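PDB 7CPX: lovastatin nonaketide synthase, polyketide synthase component from Aspergillus terreus, which assembles dihydromonacolin L, the nonaketide precursor of lovastatin, from nine malonyl-CoA units as a homodimeric polyketide synthase working together with LovC. Local coordinates for residues L1537-V1545 and L1786-Q1794; T2403-A2411 and I2424-Y2432. The protein carries 2 engineered substitutions. All coordinates share one frame; numbering follows the deposited sequence.

Contact 1: residues L1537-V1545 and L1786-Q1794; sequences LLKPGGQMV and LASSTTWTQ
T1791 has OG1 lodged between its backbone N and its carbonyl carbon (chi1 70°), which turns its methyl to the K1539 side of the K1539-G1542 turn and its hydroxyl to the G1541 side. K1539 has CG anti to its own carbonyl carbon and an extended chain beyond. T1791 CG2 lies 3.5 Å from K1539 CB, with the two side chains oblique to each other. The same methyl is 3.6 Å from G1542 CA. T1791 OG1 comes 2.8 Å from G1541 O. The amide end of Q1543 runs past T1791 in the opposite direction, with Q1543 OE1 3.8 Å from T1791 OG1. A weak backbone bond of 3.4 Å joins T1791 N to P1540 O, an oxygen whose modelled place is uncertain. The turn is type II, closed by G1542 N to K1539 O at 2.7 Å, with G1541 at its third position. K1539 NZ makes long, weak ion pairs with D1513 and D1441. W1792 leads away from the turn, touches R1436 and stacks on H1782. The loop that carries these threonines leads into strand 1797-1801 of a different sheet. The turn lies on the connection from helix 1527-1537, through the short strand 1538-1539, to strand 1542-1547 in the methyltransferase domain. The sequence LLKPGG of residues 1537-1542 fits the helix-to-strand connection of Rossmann-like class I methyltransferases.

Contact 2: residues T2403-A2411 and I2424-Y2432; sequences TGIPPLDPA and IGNLKIPEY
L2408 and K2428 form a single parallel beta bridge in the chain that follows strand 2400-2402, an edge strand of the ketoreductase's Rossmann-type sheet. Two backbone hydrogen bonds make the bridge. L2408 N donates to L2427 O over 2.7 Å, nearly in line with the C=O bond. I2429 N donates to L2408 O, also over 2.7 Å, from 34° out of the carbonyl plane. L2408 thus uses both its backbone N and O on the other segment.

Apolar packing lies along the bridge. L2408 CD1 meets the CG1-CD1 end of I2424, and these side chains cross at about a right angle. I2405 and L2427 also cross nearly at right angles, with I2405 CG2 3.5 Å from L2427 CD1. L1810 of strand 1804-1811 touches I2405, I2424 and L2427. I2429 lies over segment 2403-2411: I2429 CD1 is 3.7 Å from P2407 CB and 3.6 Å from D2409 CA. Further along, P2410 CD packs 3.8 Å from I2429 CB, and P2410 CG sits 4.0 Å from E2431 CB.

The polar ends bond elsewhere. K2428 NZ bonds to F2419 O, and E2431 OE2 to N1465 ND2. D2409 makes an Asx turn within its own segment. Its CG is anti to the backbone N (chi1 -174°), and A2411 N reaches D2409 OD1 at 3.0 Å from above the carboxylate plane.

How the contacts relate
Contact 1 and contact 2 have centres about 20 Å apart and do not touch. Both are partly buried, away from the annotated sites. Contact 1 is long-range: a turn beside the methyltransferase sheet meets a loop that leads to strand 1797-1801 of another sheet, 241 residues on at the closest ends. Contact 2 is local: both segments belong to the final modelled part of the ketoreductase region. The chemistry follows. Contact 1 is small and rests on threonine and backbone groups, with weak bonding. Contact 2 buries nearly twice the surface and combines firm backbone bonds with leucine, isoleucine and proline packing. Both connect to the same sheet: contact 1 through its loop, contact 2 by packing against strand 1804-1811.

Contact 1: residues L1537-V1545 and L1786-Q1794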
ATOM      1  N   LEU A1537      -6.814 -35.618 -64.951  1.00152.64           N
ATOM      2  CA  LEU A1537      -6.362 -35.213 -63.625  1.00152.64           C
ATOM      3  C   LEU A1537      -5.737 -36.347 -62.826  1.00152.64           C
ATOM      4  O   LEU A1537      -4.917 -36.079 -61.940  1.00152.64           O
ATOM      5  CB  LEU A1537      -7.520 -34.618 -62.818  1.00152.64           C
ATOM      6  CG  LEU A1537      -7.925 -33.178 -63.145  1.00152.64           C
ATOM      7  CD1 LEU A1537      -8.901 -32.660 -62.101  1.00152.64           C
ATOM      8  CD2 LEU A1537      -6.715 -32.257 -63.250  1.00152.64           C
ATOM      9  N   LEU A1538      -6.095 -37.596 -63.107  1.00150.89           N
ATOM     10  CA  LEU A1538      -5.561 -38.719 -62.352  1.00150.89           C
ATOM     11  C   LEU A1538      -4.155 -39.069 -62.812  1.00150.89           C
ATOM     12  O   LEU A1538      -3.852 -39.058 -64.008  1.00150.89           O
ATOM     13  CB  LEU A1538      -6.463 -39.944 -62.495  1.00150.89           C
ATOM     14  CG  LEU A1538      -7.742 -39.959 -61.661  1.00150.89           C
ATOM     15  CD1 LEU A1538      -8.561 -41.188 -61.994  1.00150.89           C
ATOM     16  CD2 LEU A1538      -7.426 -39.920 -60.176  1.00150.89           C
ATOM     17  N   LYS A1539      -3.293 -39.383 -61.849  1.00147.60           N
ATOM     18  CA  LYS A1539      -1.998 -39.950 -62.173  1.00147.60           C
ATOM     19  C   LYS A1539      -2.196 -41.342 -62.771  1.00147.60           C
ATOM     20  O   LYS A1539      -3.215 -41.991 -62.520  1.00147.60           O
ATOM     21  CB  LYS A1539      -1.123 -40.042 -60.926  1.00147.60           C
ATOM     22  CG  LYS A1539      -0.746 -38.711 -60.305  1.00147.60           C
ATOM     23  CD  LYS A1539      -0.260 -38.907 -58.879  1.00147.60           C
ATOM     24  CE  LYS A1539       0.214 -37.608 -58.251  1.00147.60           C
ATOM     25  NZ  LYS A1539       0.620 -37.799 -56.830  1.00147.60           N
ATOM     26  N   PRO A1540      -1.245 -41.826 -63.569  1.00147.58           N
ATOM     27  CA  PRO A1540      -1.395 -43.174 -64.131  1.00147.58           C
ATOM     28  C   PRO A1540      -1.574 -44.198 -63.022  1.00147.58           C
ATOM     29  O   PRO A1540      -0.809 -44.234 -62.055  1.00147.58           O
ATOM     30  CB  PRO A1540      -0.089 -43.388 -64.907  1.00147.58           C
ATOM     31  CG  PRO A1540       0.459 -42.019 -65.136  1.00147.58           C
ATOM     32  CD  PRO A1540       0.026 -41.199 -63.965  1.00147.58           C
ATOM     33  N   GLY A1541      -2.597 -45.036 -63.169  1.00147.52           N
ATOM     34  CA  GLY A1541      -2.967 -45.973 -62.133  1.00147.52           C
ATOM     35  C   GLY A1541      -3.832 -45.395 -61.036  1.00147.52           C
ATOM     36  O   GLY A1541      -4.178 -46.123 -60.097  1.00147.52           O
ATOM     37  N   GLY A1542      -4.192 -44.115 -61.117  1.00148.84           N
ATOM     38  CA  GLY A1542      -5.043 -43.524 -60.105  1.00148.84           C
ATOM     39  C   GLY A1542      -6.394 -44.206 -60.028  1.00148.84           C
ATOM     40  O   GLY A1542      -6.868 -44.834 -60.976  1.00148.84           O
ATOM     41  N   GLN A1543      -7.025 -44.072 -58.866  1.00146.80           N
ATOM     42  CA  GLN A1543      -8.252 -44.791 -58.553  1.00146.80           C
ATOM     43  C   GLN A1543      -9.452 -43.865 -58.698  1.00146.80           C
ATOM     44  O   GLN A1543      -9.540 -42.835 -58.021  1.00146.80           O
ATOM     45  CB  GLN A1543      -8.192 -45.377 -57.143  1.00146.80           C
ATOM     46  CG  GLN A1543      -7.403 -46.673 -57.052  1.00146.80           C
ATOM     47  CD  GLN A1543      -5.961 -46.512 -57.490  1.00146.80           C
ATOM     48  OE1 GLN A1543      -5.395 -45.422 -57.415  1.00146.80           O
ATOM     49  NE2 GLN A1543      -5.361 -47.599 -57.961  1.00146.80           N
ATOM     50  N   MET A1544     -10.372 -44.243 -59.578  1.00154.13           N
ATOM     51  CA  MET A1544     -11.634 -43.543 -59.766  1.00154.13           C
ATOM     52  C   MET A1544     -12.727 -44.337 -59.060  1.00154.13           C
ATOM     53  O   MET A1544     -12.923 -45.523 -59.351  1.00154.13           O
ATOM     54  CB  MET A1544     -11.950 -43.393 -61.253  1.00154.13           C
ATOM     55  CG  MET A1544     -12.362 -41.993 -61.674  1.00154.13           C
ATOM     56  SD  MET A1544     -13.905 -41.443 -60.925  1.00154.13           S
ATOM     57  CE  MET A1544     -14.206 -39.947 -61.862  1.00154.13           C
ATOM     58  N   VAL A1545     -13.422 -43.686 -58.132  1.00151.90           N
ATOM     59  CA  VAL A1545     -14.508 -44.288 -57.371  1.00151.90           C
ATOM     60  C   VAL A1545     -15.780 -43.552 -57.757  1.00151.90           C
ATOM     61  O   VAL A1545     -15.925 -42.357 -57.468  1.00151.90           O
ATOM     62  CB  VAL A1545     -14.263 -44.207 -55.859  1.00151.90           C
ATOM     63  CG1 VAL A1545     -15.456 -44.755 -55.099  1.00151.90           C
ATOM     64  CG2 VAL A1545     -12.994 -44.955 -55.489  1.00151.90           C
ATOM     65  N   LEU A1786       9.220 -50.114 -61.342  1.00133.01           N
ATOM     66  CA  LEU A1786       9.744 -49.070 -60.465  1.00133.01           C
ATOM     67  C   LEU A1786       9.180 -47.711 -60.855  1.00133.01           C
ATOM     68  O   LEU A1786       9.902 -46.720 -60.984  1.00133.01           O
ATOM     69  CB  LEU A1786      11.269 -49.059 -60.502  1.00133.01           C
ATOM     70  CG  LEU A1786      11.935 -50.362 -60.054  1.00133.01           C
ATOM     71  CD1 LEU A1786      13.433 -50.317 -60.309  1.00133.01           C
ATOM     72  CD2 LEU A1786      11.650 -50.631 -58.586  1.00133.01           C
ATOM     73  N   ALA A1787       7.864 -47.648 -61.050  1.00137.30           N
ATOM     74  CA  ALA A1787       7.183 -46.397 -61.382  1.00137.30           C
ATOM     75  C   ALA A1787       7.044 -45.577 -60.107  1.00137.30           C
ATOM     76  O   ALA A1787       6.074 -45.704 -59.357  1.00137.30           O
ATOM     77  CB  ALA A1787       5.828 -46.672 -62.019  1.00137.30           C
ATOM     78  N   SER A1788       8.032 -44.716 -59.858  1.00138.75           N
ATOM     79  CA  SER A1788       8.044 -43.924 -58.634  1.00138.75           C
ATOM     80  C   SER A1788       7.056 -42.765 -58.683  1.00138.75           C
ATOM     81  O   SER A1788       6.547 -42.349 -57.637  1.00138.75           O
ATOM     82  CB  SER A1788       9.454 -43.393 -58.374  1.00138.75           C
ATOM     83  OG  SER A1788       9.905 -42.597 -59.456  1.00138.75           O
ATOM     84  N   SER A1789       6.772 -42.237 -59.871  1.00141.75           N
ATOM     85  CA  SER A1789       5.942 -41.050 -60.017  1.00141.75           C
ATOM     86  C   SER A1789       4.461 -41.367 -60.194  1.00141.75           C
ATOM     87  O   SER A1789       3.669 -40.440 -60.391  1.00141.75           O
ATOM     88  CB  SER A1789       6.425 -40.217 -61.209  1.00141.75           C
ATOM     89  OG  SER A1789       6.333 -40.954 -62.416  1.00141.75           O
ATOM     90  N   THR A1790       4.069 -42.635 -60.130  1.00141.61           N
ATOM     91  CA  THR A1790       2.686 -43.035 -60.340  1.00141.61           C
ATOM     92  C   THR A1790       2.074 -43.527 -59.033  1.00141.61           C
ATOM     93  O   THR A1790       2.775 -43.791 -58.052  1.00141.61           O
ATOM     94  CB  THR A1790       2.592 -44.117 -61.426  1.00141.61           C
ATOM     95  OG1 THR A1790       1.430 -43.882 -62.230  1.00141.61           O
ATOM     96  CG2 THR A1790       2.504 -45.512 -60.823  1.00141.61           C
ATOM     97  N   THR A1791       0.744 -43.647 -59.034  1.00143.18           N
ATOM     98  CA  THR A1791       0.029 -43.982 -57.805  1.00143.18           C
ATOM     99  C   THR A1791       0.432 -45.354 -57.283  1.00143.18           C
ATOM    100  O   THR A1791       0.630 -45.533 -56.075  1.00143.18           O
ATOM    101  CB  THR A1791      -1.480 -43.944 -58.039  1.00143.18           C
ATOM    102  OG1 THR A1791      -1.865 -45.046 -58.869  1.00143.18           O
ATOM    103  CG2 THR A1791      -1.886 -42.647 -58.710  1.00143.18           C
ATOM    104  N   TRP A1792       0.547 -46.337 -58.174  1.00134.99           N
ATOM    105  CA  TRP A1792       0.855 -47.696 -57.754  1.00134.99           C
ATOM    106  C   TRP A1792       2.112 -47.718 -56.896  1.00134.99           C
ATOM    107  O   TRP A1792       3.120 -47.086 -57.223  1.00134.99           O
ATOM    108  CB  TRP A1792       1.036 -48.599 -58.974  1.00134.99           C
ATOM    109  CG  TRP A1792       1.386 -50.001 -58.609  1.00134.99           C
ATOM    110  CD1 TRP A1792       0.525 -51.046 -58.448  1.00134.99           C
ATOM    111  CD2 TRP A1792       2.695 -50.515 -58.348  1.00134.99           C
ATOM    112  NE1 TRP A1792       1.217 -52.179 -58.104  1.00134.99           N
ATOM    113  CE2 TRP A1792       2.552 -51.880 -58.037  1.00134.99           C
ATOM    114  CE3 TRP A1792       3.975 -49.954 -58.347  1.00134.99           C
ATOM    115  CZ2 TRP A1792       3.638 -52.690 -57.729  1.00134.99           C
ATOM    116  CZ3 TRP A1792       5.053 -50.761 -58.042  1.00134.99           C
ATOM    117  CH2 TRP A1792       4.879 -52.115 -57.738  1.00134.99           C
ATOM    118  N   THR A1793       2.043 -48.455 -55.793  1.00131.82           N
ATOM    119  CA  THR A1793       3.103 -48.487 -54.800  1.00131.82           C
ATOM    120  C   THR A1793       3.858 -49.809 -54.866  1.00131.82           C
ATOM    121  O   THR A1793       3.413 -50.779 -55.483  1.00131.82           O
ATOM    122  CB  THR A1793       2.537 -48.277 -53.393  1.00131.82           C
ATOM    123  OG1 THR A1793       1.401 -47.408 -53.461  1.00131.82           O
ATOM    124  CG2 THR A1793       3.582 -47.652 -52.496  1.00131.82           C
ATOM    125  N   GLN A1794       5.013 -49.834 -54.198  1.00130.93           N
ATOM    126  CA  GLN A1794       5.952 -50.935 -54.382  1.00130.93           C
ATOM    127  C   GLN A1794       5.376 -52.259 -53.892  1.00130.93           C
ATOM    128  O   GLN A1794       5.551 -53.293 -54.545  1.00130.93           O
ATOM    129  CB  GLN A1794       7.264 -50.629 -53.661  1.00130.93           C
ATOM    130  CG  GLN A1794       8.502 -51.130 -54.394  1.00130.93           C
ATOM    131  CD  GLN A1794       8.699 -50.467 -55.748  1.00130.93           C
ATOM    132  OE1 GLN A1794       9.013 -51.132 -56.733  1.00130.93           O
ATOM    133  NE2 GLN A1794       8.519 -49.152 -55.799  1.00130.93           N
TER

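Contact 2: residues T2403-A2411 and I2424-Y2432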
ATOM      1  N   THR A2403       5.908 -48.041 -32.149  1.00103.73           N
ATOM      2  CA  THR A2403       6.196 -46.820 -31.416  1.00103.73           C
ATOM      3  C   THR A2403       7.503 -46.225 -31.916  1.00103.73           C
ATOM      4  O   THR A2403       8.344 -46.919 -32.493  1.00103.73           O
ATOM      5  CB  THR A2403       6.269 -47.089 -29.908  1.00103.73           C
ATOM      6  OG1 THR A2403       5.111 -47.827 -29.496  1.00103.73           O
ATOM      7  CG2 THR A2403       6.328 -45.791 -29.136  1.00103.73           C
ATOM      8  N   GLY A2404       7.663 -44.924 -31.691  1.00106.73           N
ATOM      9  CA  GLY A2404       8.902 -44.246 -32.000  1.00106.73           C
ATOM     10  C   GLY A2404       8.995 -43.663 -33.390  1.00106.73           C
ATOM     11  O   GLY A2404      10.082 -43.215 -33.779  1.00106.73           O
ATOM     12  N   ILE A2405       7.912 -43.662 -34.156  1.00110.49           N
ATOM     13  CA  ILE A2405       7.892 -43.057 -35.485  1.00110.49           C
ATOM     14  C   ILE A2405       7.304 -41.655 -35.350  1.00110.49           C
ATOM     15  O   ILE A2405       6.130 -41.526 -34.967  1.00110.49           O
ATOM     16  CB  ILE A2405       7.081 -43.897 -36.477  1.00110.49           C
ATOM     17  CG1 ILE A2405       7.670 -45.304 -36.561  1.00110.49           C
ATOM     18  CG2 ILE A2405       7.090 -43.238 -37.846  1.00110.49           C
ATOM     19  CD1 ILE A2405       6.868 -46.245 -37.407  1.00110.49           C
ATOM     20  N   PRO A2406       8.056 -40.602 -35.653  1.00110.79           N
ATOM     21  CA  PRO A2406       7.526 -39.252 -35.506  1.00110.79           C
ATOM     22  C   PRO A2406       6.630 -38.897 -36.677  1.00110.79           C
ATOM     23  O   PRO A2406       6.635 -39.593 -37.704  1.00110.79           O
ATOM     24  CB  PRO A2406       8.789 -38.384 -35.491  1.00110.79           C
ATOM     25  CG  PRO A2406       9.712 -39.112 -36.401  1.00110.79           C
ATOM     26  CD  PRO A2406       9.418 -40.586 -36.218  1.00110.79           C
ATOM     27  N   PRO A2407       5.839 -37.833 -36.563  1.00113.34           N
ATOM     28  CA  PRO A2407       5.117 -37.340 -37.741  1.00113.34           C
ATOM     29  C   PRO A2407       6.085 -37.067 -38.879  1.00113.34           C
ATOM     30  O   PRO A2407       6.939 -36.180 -38.781  1.00113.34           O
ATOM     31  CB  PRO A2407       4.439 -36.062 -37.234  1.00113.34           C
ATOM     32  CG  PRO A2407       4.318 -36.259 -35.764  1.00113.34           C
ATOM     33  CD  PRO A2407       5.529 -37.046 -35.357  1.00113.34           C
ATOM     34  N   LEU A2408       5.966 -37.831 -39.960  1.00117.76           N
ATOM     35  CA  LEU A2408       6.949 -37.798 -41.035  1.00117.76           C
ATOM     36  C   LEU A2408       6.732 -36.547 -41.875  1.00117.76           C
ATOM     37  O   LEU A2408       5.742 -36.441 -42.606  1.00117.76           O
ATOM     38  CB  LEU A2408       6.840 -39.062 -41.883  1.00117.76           C
ATOM     39  CG  LEU A2408       6.926 -40.362 -41.085  1.00117.76           C
ATOM     40  CD1 LEU A2408       6.696 -41.547 -41.989  1.00117.76           C
ATOM     41  CD2 LEU A2408       8.268 -40.480 -40.386  1.00117.76           C
ATOM     42  N   ASP A2409       7.656 -35.602 -41.769  1.00124.20           N
ATOM     43  CA  ASP A2409       7.557 -34.359 -42.518  1.00124.20           C
ATOM     44  C   ASP A2409       8.008 -34.590 -43.956  1.00124.20           C
ATOM     45  O   ASP A2409       9.142 -35.032 -44.172  1.00124.20           O
ATOM     46  CB  ASP A2409       8.413 -33.281 -41.869  1.00124.20           C
ATOM     47  CG  ASP A2409       8.240 -31.925 -42.524  1.00124.20           C
ATOM     48  OD1 ASP A2409       7.415 -31.812 -43.456  1.00124.20           O
ATOM     49  OD2 ASP A2409       8.930 -30.970 -42.107  1.00124.20           O
ATOM     50  N   PRO A2410       7.170 -34.314 -44.958  1.00125.82           N
ATOM     51  CA  PRO A2410       7.642 -34.437 -46.346  1.00125.82           C
ATOM     52  C   PRO A2410       8.851 -33.570 -46.642  1.00125.82           C
ATOM     53  O   PRO A2410       9.673 -33.935 -47.491  1.00125.82           O
ATOM     54  CB  PRO A2410       6.420 -34.010 -47.170  1.00125.82           C
ATOM     55  CG  PRO A2410       5.256 -34.285 -46.288  1.00125.82           C
ATOM     56  CD  PRO A2410       5.729 -34.010 -44.893  1.00125.82           C
ATOM     57  N   ALA A2411       8.982 -32.425 -45.966  1.00124.52           N
ATOM     58  CA  ALA A2411      10.151 -31.577 -46.172  1.00124.52           C
ATOM     59  C   ALA A2411      11.441 -32.323 -45.865  1.00124.52           C
ATOM     60  O   ALA A2411      12.487 -32.023 -46.452  1.00124.52           O
ATOM     61  CB  ALA A2411      10.046 -30.321 -45.306  1.00124.52           C
ATOM     62  N   ILE A2424       4.414 -46.706 -43.708  1.00117.81           N
ATOM     63  CA  ILE A2424       4.310 -45.580 -42.787  1.00117.81           C
ATOM     64  C   ILE A2424       3.414 -44.503 -43.381  1.00117.81           C
ATOM     65  O   ILE A2424       3.443 -43.348 -42.943  1.00117.81           O
ATOM     66  CB  ILE A2424       5.701 -45.004 -42.487  1.00117.81           C
ATOM     67  CG1 ILE A2424       6.199 -44.240 -43.717  1.00117.81           C
ATOM     68  CG2 ILE A2424       6.658 -46.119 -42.113  1.00117.81           C
ATOM     69  CD1 ILE A2424       7.678 -44.040 -43.768  1.00117.81           C
ATOM     70  N   GLY A2425       2.613 -44.872 -44.380  1.00118.34           N
ATOM     71  CA  GLY A2425       1.931 -43.864 -45.174  1.00118.34           C
ATOM     72  C   GLY A2425       1.064 -42.940 -44.341  1.00118.34           C
ATOM     73  O   GLY A2425       1.044 -41.725 -44.555  1.00118.34           O
ATOM     74  N   ASN A2426       0.339 -43.502 -43.374  1.00115.90           N
ATOM     75  CA  ASN A2426      -0.589 -42.704 -42.584  1.00115.90           C
ATOM     76  C   ASN A2426       0.114 -41.751 -41.626  1.00115.90           C
ATOM     77  O   ASN A2426      -0.555 -40.902 -41.027  1.00115.90           O
ATOM     78  CB  ASN A2426      -1.528 -43.617 -41.795  1.00115.90           C
ATOM     79  CG  ASN A2426      -2.962 -43.133 -41.819  1.00115.90           C
ATOM     80  OD1 ASN A2426      -3.760 -43.561 -42.651  1.00115.90           O
ATOM     81  ND2 ASN A2426      -3.297 -42.229 -40.904  1.00115.90           N
ATOM     82  N   LEU A2427       1.431 -41.867 -41.467  1.00113.75           N
ATOM     83  CA  LEU A2427       2.176 -41.087 -40.489  1.00113.75           C
ATOM     84  C   LEU A2427       2.875 -39.879 -41.104  1.00113.75           C
ATOM     85  O   LEU A2427       3.829 -39.360 -40.513  1.00113.75           O
ATOM     86  CB  LEU A2427       3.206 -41.978 -39.790  1.00113.75           C
ATOM     87  CG  LEU A2427       2.709 -43.365 -39.377  1.00113.75           C
ATOM     88  CD1 LEU A2427       3.793 -44.114 -38.624  1.00113.75           C
ATOM     89  CD2 LEU A2427       1.448 -43.264 -38.540  1.00113.75           C
ATOM     90  N   LYS A2428       2.424 -39.418 -42.266  1.00121.26           N
ATOM     91  CA  LYS A2428       3.081 -38.335 -42.982  1.00121.26           C
ATOM     92  C   LYS A2428       2.336 -37.020 -42.788  1.00121.26           C
ATOM     93  O   LYS A2428       1.105 -36.983 -42.716  1.00121.26           O
ATOM     94  CB  LYS A2428       3.188 -38.669 -44.470  1.00121.26           C
ATOM     95  CG  LYS A2428       4.124 -39.832 -44.752  1.00121.26           C
ATOM     96  CD  LYS A2428       4.122 -40.224 -46.217  1.00121.26           C
ATOM     97  CE  LYS A2428       5.119 -41.337 -46.493  1.00121.26           C
ATOM     98  NZ  LYS A2428       5.115 -41.757 -47.921  1.00121.26           N
ATOM     99  N   ILE A2429       3.104 -35.938 -42.699  1.00126.14           N
ATOM    100  CA  ILE A2429       2.578 -34.600 -42.435  1.00126.14           C
ATOM    101  C   ILE A2429       2.087 -33.979 -43.738  1.00126.14           C
ATOM    102  O   ILE A2429       2.570 -34.352 -44.818  1.00126.14           O
ATOM    103  CB  ILE A2429       3.648 -33.713 -41.774  1.00126.14           C
ATOM    104  CG1 ILE A2429       4.171 -34.375 -40.497  1.00126.14           C
ATOM    105  CG2 ILE A2429       3.098 -32.325 -41.456  1.00126.14           C
ATOM    106  CD1 ILE A2429       5.271 -33.589 -39.813  1.00126.14           C
ATOM    107  N   PRO A2430       1.120 -33.048 -43.695  1.00133.58           N
ATOM    108  CA  PRO A2430       0.798 -32.258 -44.890  1.00133.58           C
ATOM    109  C   PRO A2430       2.035 -31.755 -45.616  1.00133.58           C
ATOM    110  O   PRO A2430       3.076 -31.518 -44.996  1.00133.58           O
ATOM    111  CB  PRO A2430      -0.029 -31.096 -44.326  1.00133.58           C
ATOM    112  CG  PRO A2430      -0.570 -31.588 -42.997  1.00133.58           C
ATOM    113  CD  PRO A2430       0.080 -32.906 -42.663  1.00133.58           C
ATOM    114  N   GLU A2431       1.925 -31.586 -46.934  1.00136.43           N
ATOM    115  CA  GLU A2431       3.050 -31.177 -47.765  1.00136.43           C
ATOM    116  C   GLU A2431       2.952 -29.748 -48.273  1.00136.43           C
ATOM    117  O   GLU A2431       3.987 -29.124 -48.516  1.00136.43           O
ATOM    118  CB  GLU A2431       3.198 -32.119 -48.969  1.00136.43           C
ATOM    119  CG  GLU A2431       1.908 -32.787 -49.446  1.00136.43           C
ATOM    120  CD  GLU A2431       0.874 -31.802 -49.961  1.00136.43           C
ATOM    121  OE1 GLU A2431       0.543 -30.842 -49.237  1.00136.43           O
ATOM    122  OE2 GLU A2431       0.387 -31.994 -51.096  1.00136.43           O
ATOM    123  N   TYR A2432       1.744 -29.215 -48.438  1.00137.19           N
ATOM    124  CA  TYR A2432       1.563 -27.860 -48.947  1.00137.19           C
ATOM    125  C   TYR A2432       0.786 -27.009 -47.949  1.00137.19           C
ATOM    126  O   TYR A2432      -0.386 -26.701 -48.163  1.00137.19           O
ATOM    127  CB  TYR A2432       0.837 -27.883 -50.295  1.00137.19           C
ATOM    128  CG  TYR A2432       1.518 -28.722 -51.355  1.00137.19           C
ATOM    129  CD1 TYR A2432       2.894 -28.899 -51.355  1.00137.19           C
ATOM    130  CD2 TYR A2432       0.779 -29.339 -52.355  1.00137.19           C
ATOM    131  CE1 TYR A2432       3.517 -29.665 -52.321  1.00137.19           C
ATOM    132  CE2 TYR A2432       1.393 -30.108 -53.324  1.00137.19           C
ATOM    133  CZ  TYR A2432       2.761 -30.268 -53.303  1.00137.19           C
ATOM    134  OH  TYR A2432       3.377 -31.031 -54.268  1.00137.19           O
TER